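Local coordinates for HhaI Restriction Endonuclease (Haemophilus parahaemolyticus, PDB 6UKE), which probably recognises the DNA sequence GCGC and cuts both strands within it, at residues Gly55-Ile60 / Lys84-Met89. Numbering follows the deposited sequence.
Sequences GQFVLI and KIMQFM. With nucleotides of chain B.
Leu59 splits its two methyl branches between two methionines of helix 80-91: CD2 meets Met86, with CG of that residue 3.8 Å away, while CD1 runs tip to tip against Met89, 3.7 Å from its SD. Leucine's fork at CG lets one side chain meet both. With CG anti to its carbonyl carbon (chi1 -64°) and CD1 continuing the extended chain, Leu59 sends CD1 farthest toward the helix. Unbranched, flexible methionine suits both partners: each chain leaves the helix nearly straight and bends only at chi3, which curls the S-methyl end round. Beside them Phe57 turns the edge of its ring to Ile85, whose CD1 lies near the ring plane, 4.0 Å from CZ; buried and beta-branched, Ile85 also brings CG2 to 4.2 Å from CZ. CD2 of Leu59 sits in the plane of that ring too, so the aromatic edge is shared by strand and helix, and a flat, rigid side chain can bridge the wide gap between them. The two short axes come no closer than 11.3 Å, with their N-to-C directions 32° apart. Here a helix packs on one face of an antiparallel sheet, where strand 51-62 lies between 67-70 and 228-236. Val230 touches both Phe57 and Leu59; Phe68 touches Leu59 and Met89, Tyr70 touches Leu59 and Met86, and Trp116 meets the Phe57 ring with planes inclined. On the opposite face of the strand, Gln56 and Val58 reach DNA. Gln56 NE2 donates a nearly straight hydrogen bond (2.8 Å, 167°) to OP2 of DC7 of chain B, and its OE1 is engaged by Lys157, which fixes the amide's rotation. Val58 rests its methyls against the preceding nucleotide's backbone, CG2 lying 3.7 Å from O5' of DG6 of chain B.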
ATOM      1  N   GLY A  55       2.261   0.810  -5.608  1.00  6.11           N
ATOM      2  CA  GLY A  55       1.342   1.723  -6.254  1.00  5.13           C
ATOM      3  C   GLY A  55       0.243   0.984  -7.001  1.00  7.51           C
ATOM      4  O   GLY A  55       0.343  -0.205  -7.305  1.00  6.58           O
ATOM      5  N   GLN A  56      -0.814   1.724  -7.318  1.00  4.91           N
ATOM      6  CA  GLN A  56      -1.970   1.111  -7.957  1.00  7.04           C
ATOM      7  C   GLN A  56      -2.841   2.185  -8.590  1.00  7.90           C
ATOM      8  O   GLN A  56      -2.699   3.376  -8.310  1.00  8.98           O
ATOM      9  CB  GLN A  56      -2.796   0.309  -6.950  1.00  6.45           C
ATOM     10  CG  GLN A  56      -3.436   1.196  -5.887  1.00  6.81           C
ATOM     11  CD  GLN A  56      -4.595   0.519  -5.213  1.00  6.97           C
ATOM     12  OE1 GLN A  56      -4.402  -0.426  -4.453  1.00  9.29           O
ATOM     13  NE2 GLN A  56      -5.814   0.972  -5.515  1.00  6.85           N
ATOM     14  N   PHE A  57      -3.780   1.732  -9.422  1.00  5.64           N
ATOM     15  CA  PHE A  57      -4.896   2.574  -9.827  1.00  6.05           C
ATOM     16  C   PHE A  57      -6.051   1.669 -10.242  1.00  8.57           C
ATOM     17  O   PHE A  57      -5.838   0.599 -10.822  1.00  7.47           O
ATOM     18  CB  PHE A  57      -4.509   3.560 -10.949  1.00  8.11           C
ATOM     19  CG  PHE A  57      -3.840   2.931 -12.141  1.00  9.78           C
ATOM     20  CD1 PHE A  57      -4.590   2.499 -13.234  1.00  7.19           C
ATOM     21  CD2 PHE A  57      -2.454   2.825 -12.197  1.00  7.89           C
ATOM     22  CE1 PHE A  57      -3.966   1.938 -14.345  1.00  5.95           C
ATOM     23  CE2 PHE A  57      -1.822   2.271 -13.295  1.00  7.03           C
ATOM     24  CZ  PHE A  57      -2.570   1.821 -14.371  1.00  5.70           C
ATOM     25  N   VAL A  58      -7.269   2.093  -9.919  1.00  8.59           N
ATOM     26  CA  VAL A  58      -8.461   1.308 -10.223  1.00  7.19           C
ATOM     27  C   VAL A  58      -8.880   1.561 -11.662  1.00  7.45           C
ATOM     28  O   VAL A  58      -8.924   2.711 -12.117  1.00  8.06           O
ATOM     29  CB  VAL A  58      -9.599   1.659  -9.256  1.00  8.02           C
ATOM     30  CG1 VAL A  58     -10.915   1.078  -9.745  1.00  9.59           C
ATOM     31  CG2 VAL A  58      -9.265   1.157  -7.835  1.00  8.04           C
ATOM     32  N   LEU A  59      -9.195   0.484 -12.380  1.00  7.20           N
ATOM     33  CA  LEU A  59      -9.780   0.563 -13.712  1.00  7.47           C
ATOM     34  C   LEU A  59     -11.129  -0.130 -13.701  1.00  8.01           C
ATOM     35  O   LEU A  59     -11.283  -1.208 -13.113  1.00  8.97           O
ATOM     36  CB  LEU A  59      -8.881  -0.087 -14.779  1.00  7.03           C
ATOM     37  CG  LEU A  59      -7.512   0.529 -15.032  1.00  8.29           C
ATOM     38  CD1 LEU A  59      -6.788  -0.267 -16.105  1.00  8.65           C
ATOM     39  CD2 LEU A  59      -7.619   2.010 -15.429  1.00  7.12           C
ATOM     40  N   ILE A  60     -12.098   0.501 -14.348  1.00  8.63           N
ATOM     41  CA  ILE A  60     -13.462  -0.011 -14.443  1.00  9.31           C
ATOM     42  C   ILE A  60     -13.649  -0.589 -15.842  1.00 11.58           C
ATOM     43  O   ILE A  60     -13.456   0.139 -16.833  1.00 11.16           O
ATOM     44  CB  ILE A  60     -14.500   1.087 -14.166  1.00 15.85           C
ATOM     45  CG1 ILE A  60     -14.210   1.798 -12.840  1.00 20.89           C
ATOM     46  CG2 ILE A  60     -15.893   0.489 -14.153  1.00 17.28           C
ATOM     47  CD1 ILE A  60     -14.313   0.904 -11.617  1.00 23.79           C
ATOM     48  N   LYS A  84      -0.396   3.708 -21.467  1.00 11.41           N
ATOM     49  CA  LYS A  84       0.101   2.530 -22.167  1.00 10.15           C
ATOM     50  C   LYS A  84      -0.491   1.265 -21.571  1.00  9.37           C
ATOM     51  O   LYS A  84      -0.847   0.331 -22.301  1.00  9.57           O
ATOM     52  CB  LYS A  84       1.631   2.482 -22.113  1.00 10.11           C
ATOM     53  CG  LYS A  84       2.323   3.631 -22.853  1.00 18.59           C
ATOM     54  CD  LYS A  84       3.835   3.605 -22.624  1.00 25.97           C
ATOM     55  CE  LYS A  84       4.493   4.902 -23.075  1.00 29.86           C
ATOM     56  NZ  LYS A  84       4.121   5.244 -24.475  1.00 31.11           N
ATOM     57  N   ILE A  85      -0.606   1.219 -20.243  1.00  7.84           N
ATOM     58  CA  ILE A  85      -1.209   0.061 -19.586  1.00  7.25           C
ATOM     59  C   ILE A  85      -2.681  -0.061 -19.962  1.00  7.35           C
ATOM     60  O   ILE A  85      -3.162  -1.139 -20.335  1.00  9.15           O
ATOM     61  CB  ILE A  85      -1.033   0.161 -18.062  1.00  7.93           C
ATOM     62  CG1 ILE A  85       0.446   0.108 -17.703  1.00  6.51           C
ATOM     63  CG2 ILE A  85      -1.821  -0.959 -17.366  1.00  9.26           C
ATOM     64  CD1 ILE A  85       0.713   0.508 -16.253  1.00  6.98           C
ATOM     65  N   MET A  86      -3.422   1.048 -19.859  1.00  8.51           N
ATOM     66  CA  MET A  86      -4.839   1.034 -20.211  1.00  8.43           C
ATOM     67  C   MET A  86      -5.042   0.658 -21.669  1.00  8.69           C
ATOM     68  O   MET A  86      -5.965  -0.099 -22.005  1.00  9.32           O
ATOM     69  CB  MET A  86      -5.448   2.410 -19.935  1.00  8.57           C
ATOM     70  CG  MET A  86      -5.502   2.755 -18.478  1.00  9.55           C
ATOM     71  SD  MET A  86      -6.154   4.411 -18.210  1.00 13.23           S
ATOM     72  CE  MET A  86      -7.768   4.297 -18.961  1.00 18.82           C
ATOM     73  N   GLN A  87      -4.194   1.185 -22.552  1.00 10.95           N
ATOM     74  CA  GLN A  87      -4.306   0.865 -23.969  1.00 10.90           C
ATOM     75  C   GLN A  87      -4.084  -0.618 -24.210  1.00 13.52           C
ATOM     76  O   GLN A  87      -4.851  -1.260 -24.936  1.00 12.13           O
ATOM     77  CB  GLN A  87      -3.308   1.696 -24.780  1.00 11.98           C
ATOM     78  CG  GLN A  87      -3.335   1.400 -26.259  1.00 20.20           C
ATOM     79  CD  GLN A  87      -2.486   2.375 -27.057  1.00 30.74           C
ATOM     80  OE1 GLN A  87      -2.145   3.457 -26.576  1.00 38.77           O
ATOM     81  NE2 GLN A  87      -2.136   1.993 -28.282  1.00 36.54           N
ATOM     82  N   PHE A  88      -3.035  -1.184 -23.600  1.00  9.28           N
ATOM     83  CA  PHE A  88      -2.779  -2.609 -23.751  1.00  9.40           C
ATOM     84  C   PHE A  88      -3.959  -3.431 -23.249  1.00  9.04           C
ATOM     85  O   PHE A  88      -4.402  -4.376 -23.910  1.00 10.78           O
ATOM     86  CB  PHE A  88      -1.505  -3.019 -23.011  1.00 11.64           C
ATOM     87  CG  PHE A  88      -1.224  -4.482 -23.127  1.00 14.77           C
ATOM     88  CD1 PHE A  88      -1.725  -5.377 -22.191  1.00 15.00           C
ATOM     89  CD2 PHE A  88      -0.514  -4.973 -24.209  1.00 16.77           C
ATOM     90  CE1 PHE A  88      -1.500  -6.732 -22.332  1.00  9.66           C
ATOM     91  CE2 PHE A  88      -0.275  -6.329 -24.351  1.00 18.13           C
ATOM     92  CZ  PHE A  88      -0.774  -7.209 -23.415  1.00 14.06           C
ATOM     93  N   MET A  89      -4.483  -3.090 -22.073  1.00  8.33           N
ATOM     94  CA  MET A  89      -5.590  -3.876 -21.532  1.00  8.80           C
ATOM     95  C   MET A  89      -6.836  -3.739 -22.392  1.00  9.35           C
ATOM     96  O   MET A  89      -7.558  -4.722 -22.605  1.00  9.31           O
ATOM     97  CB  MET A  89      -5.880  -3.455 -20.096  1.00  7.53           C
ATOM     98  CG  MET A  89      -4.752  -3.824 -19.145  1.00  7.13           C
ATOM     99  SD  MET A  89      -5.077  -3.198 -17.476  1.00  9.33           S
ATOM    100  CE  MET A  89      -6.606  -4.030 -17.080  1.00  6.81           C
TER
ATOM    101  P    DC B   7      -6.131   4.665  -6.261  1.00  9.61           P
ATOM    102  OP1  DC B   7      -5.598   5.829  -7.004  1.00 10.68           O
ATOM    103  OP2  DC B   7      -6.271   3.362  -6.954  1.00  8.16           O
ATOM    104  O5'  DC B   7      -5.212   4.482  -4.981  1.00  8.52           O
ATOM    105  C5'  DC B   7      -4.896   5.628  -4.205  1.00  9.00           C
ATOM    106  C4'  DC B   7      -4.104   5.245  -2.976  1.00  9.36           C
ATOM    107  O4'  DC B   7      -4.967   4.558  -2.035  1.00 11.03           O
ATOM    108  C3'  DC B   7      -2.907   4.324  -3.230  1.00  7.70           C
ATOM    109  O3'  DC B   7      -1.771   4.842  -2.529  1.00 10.15           O
ATOM    110  C2'  DC B   7      -3.368   2.982  -2.662  1.00  9.32           C
ATOM    111  C1'  DC B   7      -4.293   3.436  -1.539  1.00  9.09           C
ATOM    112  N1   DC B   7      -5.279   2.414  -1.171  1.00  8.06           N
ATOM    113  C2   DC B   7      -5.427   2.041   0.165  1.00  8.55           C
ATOM    114  O2   DC B   7      -4.752   2.621   1.046  1.00 10.55           O
ATOM    115  N3   DC B   7      -6.327   1.070   0.472  1.00  9.32           N
ATOM    116  C4   DC B   7      -7.045   0.486  -0.491  1.00 10.57           C
ATOM    117  N4   DC B   7      -7.917  -0.475  -0.132  1.00  9.87           N
ATOM    118  C5   DC B   7      -6.896   0.845  -1.854  1.00  8.21           C
ATOM    119  C6   DC B   7      -6.013   1.805  -2.150  1.00  7.84           C
ATOM    120  P    DG B   6     -12.756   3.013  -6.629  1.00 12.61           P
ATOM    121  OP1  DG B   6     -12.902   3.697  -7.944  1.00 14.94           O
ATOM    122  OP2  DG B   6     -12.824   1.532  -6.515  1.00 13.84           O
ATOM    123  O5'  DG B   6     -11.414   3.484  -5.933  1.00 12.22           O
ATOM    124  C5'  DG B   6     -11.153   4.871  -5.818  1.00 12.27           C
ATOM    125  C4'  DG B   6      -9.846   5.105  -5.107  1.00 11.31           C
ATOM    126  O4'  DG B   6      -9.980   4.746  -3.709  1.00 11.30           O
ATOM    127  C3'  DG B   6      -8.665   4.302  -5.644  1.00  9.94           C
ATOM    128  O3'  DG B   6      -7.526   5.144  -5.641  1.00  9.78           O
ATOM    129  C2'  DG B   6      -8.533   3.156  -4.632  1.00  9.26           C
ATOM    130  C1'  DG B   6      -8.947   3.852  -3.344  1.00 10.06           C
ATOM    131  N9   DG B   6      -9.484   2.979  -2.309  1.00 10.21           N
ATOM    132  C8   DG B   6     -10.367   1.942  -2.471  1.00 10.39           C
ATOM    133  N7   DG B   6     -10.694   1.358  -1.347  1.00 10.79           N
ATOM    134  C5   DG B   6      -9.988   2.074  -0.380  1.00 11.92           C
ATOM    135  C6   DG B   6      -9.935   1.913   1.026  1.00 13.35           C
ATOM    136  O6   DG B   6     -10.534   1.083   1.725  1.00 12.02           O
ATOM    137  N1   DG B   6      -9.091   2.855   1.625  1.00 11.55           N
ATOM    138  C2   DG B   6      -8.391   3.828   0.938  1.00 11.19           C
ATOM    139  N2   DG B   6      -7.619   4.652   1.674  1.00 12.01           N
ATOM    140  N3   DG B   6      -8.445   3.989  -0.368  1.00 12.15           N
ATOM    141  C4   DG B   6      -9.253   3.080  -0.961  1.00 10.53           C
TER